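Local coordinates for protein quinone reductase (Klebsiella pneumoniae subsp. pneumoniae, PDB 4GI5) that binds FAD in a flavodoxin-like fold and, judging from its family, probably reduces quinones with electrons from NADH or NADPH, at residues Arg65-Ala68 against Asp73-Gly76; Lys42-Arg47 against Asp229-Leu234. One frame throughout, in Å; residues are numbered along the deposited sequence.

Contact 1: Arg65-Ala68 against Asp73-Gly76; sequences RWKA and DDSG
Lys67 reaches across to Asp74 in an example of how one long side chain can tie a loop to itself. Its CB and CG start the span, with CG anti to the backbone N (chi1 177°), and the chain stays extended from there, bridging backbones whose nearest CA atoms, those of Lys67 and Asp74, are 9.8 Å apart. Lys67 CD already nears the carboxylate, and Lys67 CE follows alongside it, 3.6 Å from Asp74 OD1. At the tip, Lys67 NZ makes a salt bridge with Asp74 OD1 over 2.8 Å, arriving from above the carboxylate plane, 44° out of it. Lys67 NZ also lies 3.8 Å from Asp73 CB. A water that donates to Asp73 OD2 over 2.8 Å is weakly bonded to Lys67 NZ, so the second aspartate is reached indirectly. Asp71 adds another carboxylate to NZ, and Arg137 a second cation to Asp74 OD1; this alternation of charges probably favours the ionised forms of both partners. This local charge cluster of the flavodoxin-like fold, away from the annotated FAD-binding residues, lies in the long loop between strand 55-60 and helix 86-96. Lys67 touches Arg137 on helix 129-138, while Asp74 packs on Ile103 of helix 101-112.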
loop_
_atom_site.group_PDB
_atom_site.type_symbol
_atom_site.label_atom_id
_atom_site.label_comp_id
_atom_site.label_asym_id
_atom_site.label_seq_id
_atom_site.Cartn_x
_atom_site.Cartn_y
_atom_site.Cartn_z
ATOM N N ARG B 65 -16.661 -12.188 -0.648
ATOM C CA ARG B 65 -16.180 -12.303 0.750
ATOM C C ARG B 65 -14.704 -12.780 0.710
ATOM O O ARG B 65 -14.269 -13.720 1.318
ATOM C CB ARG B 65 -17.032 -13.261 1.587
ATOM C CG ARG B 65 -18.528 -12.882 1.514
ATOM C CD ARG B 65 -19.401 -13.969 2.154
ATOM N NE ARG B 65 -19.264 -13.822 3.595
ATOM C CZ ARG B 65 -18.620 -14.652 4.438
ATOM N NH1 ARG B 65 -18.017 -15.781 4.026
ATOM N NH2 ARG B 65 -18.576 -14.336 5.732
ATOM N N TRP B 66 -13.954 -12.093 -0.101
ATOM C CA TRP B 66 -12.562 -12.475 -0.400
ATOM C C TRP B 66 -11.740 -12.487 0.905
ATOM O O TRP B 66 -11.741 -11.505 1.652
ATOM C CB TRP B 66 -11.981 -11.407 -1.352
ATOM C CG TRP B 66 -10.530 -11.732 -1.718
ATOM C CD1 TRP B 66 -9.386 -11.088 -1.223
ATOM C CD2 TRP B 66 -10.065 -12.774 -2.554
ATOM N NE1 TRP B 66 -8.289 -11.703 -1.707
ATOM C CE2 TRP B 66 -8.654 -12.776 -2.489
ATOM C CE3 TRP B 66 -10.701 -13.776 -3.317
ATOM C CZ2 TRP B 66 -7.863 -13.657 -3.223
ATOM C CZ3 TRP B 66 -9.877 -14.653 -4.074
ATOM C CH2 TRP B 66 -8.510 -14.628 -3.998
ATOM N N LYS B 67 -10.974 -13.553 1.135
ATOM C CA LYS B 67 -10.120 -13.635 2.267
ATOM C C LYS B 67 -8.852 -12.786 2.101
ATOM O O LYS B 67 -8.116 -13.023 1.140
ATOM C CB LYS B 67 -9.666 -15.100 2.489
ATOM C CG LYS B 67 -8.689 -15.351 3.626
ATOM C CD LYS B 67 -8.307 -16.831 3.848
ATOM C CE LYS B 67 -7.023 -16.986 4.705
ATOM N NZ LYS B 67 -6.692 -18.380 4.627
ATOM N N ALA B 68 -8.665 -11.820 2.978
ATOM C CA ALA B 68 -7.513 -10.893 2.751
ATOM C C ALA B 68 -6.156 -11.283 3.327
ATOM O O ALA B 68 -5.149 -10.880 2.764
ATOM C CB ALA B 68 -7.883 -9.523 3.330
ATOM N N ASP B 73 -3.351 -21.608 5.902
ATOM C CA ASP B 73 -4.525 -22.316 5.360
ATOM C C ASP B 73 -4.594 -22.191 3.837
ATOM O O ASP B 73 -5.403 -22.848 3.189
ATOM C CB ASP B 73 -5.807 -21.782 5.946
ATOM C CG ASP B 73 -6.018 -22.261 7.410
ATOM O OD1 ASP B 73 -5.487 -23.314 7.784
ATOM O OD2 ASP B 73 -6.588 -21.549 8.181
ATOM N N ASP B 74 -3.826 -21.261 3.234
ATOM C CA ASP B 74 -3.844 -21.115 1.769
ATOM C C ASP B 74 -2.983 -22.075 1.011
ATOM O O ASP B 74 -3.075 -22.091 -0.206
ATOM C CB ASP B 74 -3.388 -19.662 1.440
ATOM C CG ASP B 74 -4.356 -18.679 1.960
ATOM O OD1 ASP B 74 -5.614 -18.991 2.117
ATOM O OD2 ASP B 74 -3.985 -17.492 2.286
ATOM N N SER B 75 -2.107 -22.828 1.681
ATOM C CA SER B 75 -1.071 -23.628 0.983
ATOM C C SER B 75 -1.526 -25.055 0.767
ATOM O O SER B 75 -0.802 -25.746 0.011
ATOM C CB SER B 75 0.311 -23.567 1.668
ATOM O OG SER B 75 0.268 -24.103 2.992
ATOM N N GLY B 76 -2.639 -25.473 1.447
ATOM C CA GLY B 76 -3.245 -26.805 1.183
ATOM C C GLY B 76 -2.372 -28.015 1.599
ATOM O O GLY B 76 -2.513 -29.085 1.090
HETATM O O HOH W 1 -7.076 -18.767 7.946
#

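Contact 2: Lys42-Arg47 against Asp229-Leu234; sequences KNFAIR and DQCAAL
The phenyl ring of Phe44 receives Cys231 over one face: CB stands 4.1 Å above the ring plane, offset toward the rim, in a CH-pi contact. Its thiol sulfur is over the face too, with Cys231 SG 4.5 Å from the Phe44 ring centroid and 19° off the normal, a sulfur-aromatic contact. Leu234 approaches the ring obliquely, its CD2 meeting Phe44 CD2 at 3.8 Å, the two side chains lying alongside one another and pointing opposite ways. The backbone oxygen of Cys231 is in van der Waals contact with the ring, 3.6 Å from Phe44 CE2. Phe44 reaches the facing helix because its CG is anti to the backbone N (chi1 -179°). One residue further along, Ala45 CB touches Leu234 CD2 at 4.3 Å, the small methyl meeting the branched end of the leucine. These side chains join helices 37-51 and 224-239 of the flavodoxin-like fold, whose local axes run at 34° to each other and approach to 10.6 Å. Leu234 also touches Leu41 of the first helix and Leu214 of strand 209-216, carrying the packing down to the sheet. With no hydrogen bond joining the two segments, their association depends mainly on apolar packing and dispersion, supplemented by the sulfur and CH groups over the aromatic face.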
loop_
_atom_site.group_PDB
_atom_site.type_symbol
_atom_site.label_atom_id
_atom_site.label_comp_id
_atom_site.label_asym_id
_atom_site.label_seq_id
_atom_site.Cartn_x
_atom_site.Cartn_y
_atom_site.Cartn_z
ATOM N N LYS B 42 -18.185 1.193 -11.898
ATOM C CA LYS B 42 -17.947 -0.196 -12.228
ATOM C C LYS B 42 -19.056 -0.668 -13.223
ATOM O O LYS B 42 -18.779 -1.270 -14.251
ATOM C CB LYS B 42 -18.029 -1.063 -10.992
ATOM C CG LYS B 42 -18.175 -2.566 -11.334
ATOM C CD LYS B 42 -18.435 -3.524 -10.245
ATOM C CE LYS B 42 -19.564 -3.148 -9.367
ATOM N NZ LYS B 42 -20.768 -3.932 -9.781
ATOM N N ASN B 43 -20.291 -0.368 -12.872
ATOM C CA ASN B 43 -21.383 -0.840 -13.749
ATOM C C ASN B 43 -21.339 -0.196 -15.106
ATOM O O ASN B 43 -21.538 -0.906 -16.105
ATOM C CB ASN B 43 -22.720 -0.680 -13.055
ATOM C CG ASN B 43 -22.873 -1.622 -11.874
ATOM O OD1 ASN B 43 -22.287 -2.733 -11.732
ATOM N ND2 ASN B 43 -23.663 -1.166 -11.008
ATOM N N PHE B 44 -20.993 1.085 -15.176
ATOM C CA PHE B 44 -20.769 1.796 -16.396
ATOM C C PHE B 44 -19.701 1.132 -17.195
ATOM O O PHE B 44 -19.836 0.928 -18.422
ATOM C CB PHE B 44 -20.467 3.277 -16.124
ATOM C CG PHE B 44 -20.235 4.080 -17.349
ATOM C CD1 PHE B 44 -21.352 4.677 -17.997
ATOM C CD2 PHE B 44 -19.003 4.134 -17.936
ATOM C CE1 PHE B 44 -21.173 5.369 -19.177
ATOM C CE2 PHE B 44 -18.778 4.817 -19.142
ATOM C CZ PHE B 44 -19.872 5.462 -19.753
ATOM N N ALA B 45 -18.537 0.830 -16.560
ATOM C CA ALA B 45 -17.430 0.276 -17.322
ATOM C C ALA B 45 -17.760 -1.096 -17.895
ATOM O O ALA B 45 -17.433 -1.383 -19.082
ATOM C CB ALA B 45 -16.176 0.101 -16.434
ATOM N N ILE B 46 -18.398 -1.915 -17.088
ATOM C CA ILE B 46 -18.719 -3.293 -17.514
ATOM C C ILE B 46 -19.683 -3.170 -18.737
ATOM O O ILE B 46 -19.418 -3.803 -19.807
ATOM C CB ILE B 46 -19.415 -4.050 -16.440
ATOM C CG1 ILE B 46 -18.430 -4.452 -15.313
ATOM C CG2 ILE B 46 -19.949 -5.402 -16.925
ATOM C CD1 ILE B 46 -19.090 -4.914 -14.085
ATOM N N ARG B 47 -20.713 -2.361 -18.575
ATOM C CA ARG B 47 -21.656 -2.198 -19.743
ATOM C C ARG B 47 -21.019 -1.607 -20.947
ATOM O O ARG B 47 -21.321 -2.039 -22.117
ATOM C CB ARG B 47 -22.906 -1.469 -19.330
ATOM C CG ARG B 47 -23.656 -2.210 -18.292
ATOM C CD ARG B 47 -24.994 -1.524 -17.992
ATOM N NE ARG B 47 -25.501 -2.005 -16.692
ATOM C CZ ARG B 47 -25.633 -1.252 -15.583
ATOM N NH1 ARG B 47 -25.280 0.053 -15.575
ATOM N NH2 ARG B 47 -26.095 -1.813 -14.461
ATOM N N ASP B 229 -18.893 14.063 -16.128
ATOM C CA ASP B 229 -17.535 14.246 -16.547
ATOM C C ASP B 229 -16.677 12.932 -16.330
ATOM O O ASP B 229 -15.827 12.603 -17.182
ATOM C CB ASP B 229 -16.851 15.426 -15.862
ATOM C CG ASP B 229 -17.424 16.793 -16.268
ATOM O OD1 ASP B 229 -18.087 16.880 -17.314
ATOM O OD2 ASP B 229 -17.274 17.672 -15.439
ATOM N N GLN B 230 -16.857 12.327 -15.154
ATOM C CA GLN B 230 -16.167 11.064 -14.846
ATOM C C GLN B 230 -16.495 10.010 -15.852
ATOM O O GLN B 230 -15.635 9.318 -16.340
ATOM C CB GLN B 230 -16.490 10.594 -13.417
ATOM C CG GLN B 230 -15.998 11.549 -12.313
ATOM C CD GLN B 230 -16.679 11.306 -11.005
ATOM O OE1 GLN B 230 -17.755 10.681 -10.938
ATOM N NE2 GLN B 230 -16.139 11.876 -9.960
ATOM N N CYS B 231 -17.807 9.836 -16.146
ATOM C CA CYS B 231 -18.225 8.838 -17.113
ATOM C C CYS B 231 -17.606 9.078 -18.464
ATOM O O CYS B 231 -17.230 8.076 -19.065
ATOM C CB CYS B 231 -19.760 8.820 -17.315
ATOM S SG CYS B 231 -20.672 8.304 -15.868
ATOM N N ALA B 232 -17.545 10.344 -18.913
ATOM C CA ALA B 232 -16.982 10.633 -20.258
ATOM C C ALA B 232 -15.500 10.269 -20.334
ATOM O O ALA B 232 -15.015 9.694 -21.297
ATOM C CB ALA B 232 -17.185 12.093 -20.561
ATOM N N ALA B 233 -14.792 10.610 -19.251
ATOM C CA ALA B 233 -13.338 10.278 -19.142
ATOM C C ALA B 233 -13.099 8.768 -19.114
ATOM O O ALA B 233 -12.234 8.275 -19.812
ATOM C CB ALA B 233 -12.740 10.996 -17.896
ATOM N N LEU B 234 -13.934 8.052 -18.349
ATOM C CA LEU B 234 -13.876 6.642 -18.266
ATOM C C LEU B 234 -14.128 5.984 -19.654
ATOM O O LEU B 234 -13.424 5.126 -20.098
ATOM C CB LEU B 234 -14.812 6.174 -17.171
ATOM C CG LEU B 234 -14.999 4.684 -17.004
ATOM C CD1 LEU B 234 -13.714 3.963 -16.745
ATOM C CD2 LEU B 234 -15.923 4.390 -15.808
#

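How the contacts relate
Two ways of joining parts of one flavodoxin-like fold appear here: contact 1 closes a local loop through charge, with four residues between its segments, whereas contact 2 joins helices separated by 181 residues through apolar packing. Their centres are about 31 Å apart and their nearest atoms about 13 Å, so neither touches the other. The side chains that make them stand back from the cofactor: that of Asp74 is about 10 Å from a bound flavin-adenine dinucleotide, and that of Cys231 about 7 Å from one. The side chains of Leu37 and Thr174, which bind FAD, lie about 8 Å and 9 Å from those of Cys231 and Leu234 respectively.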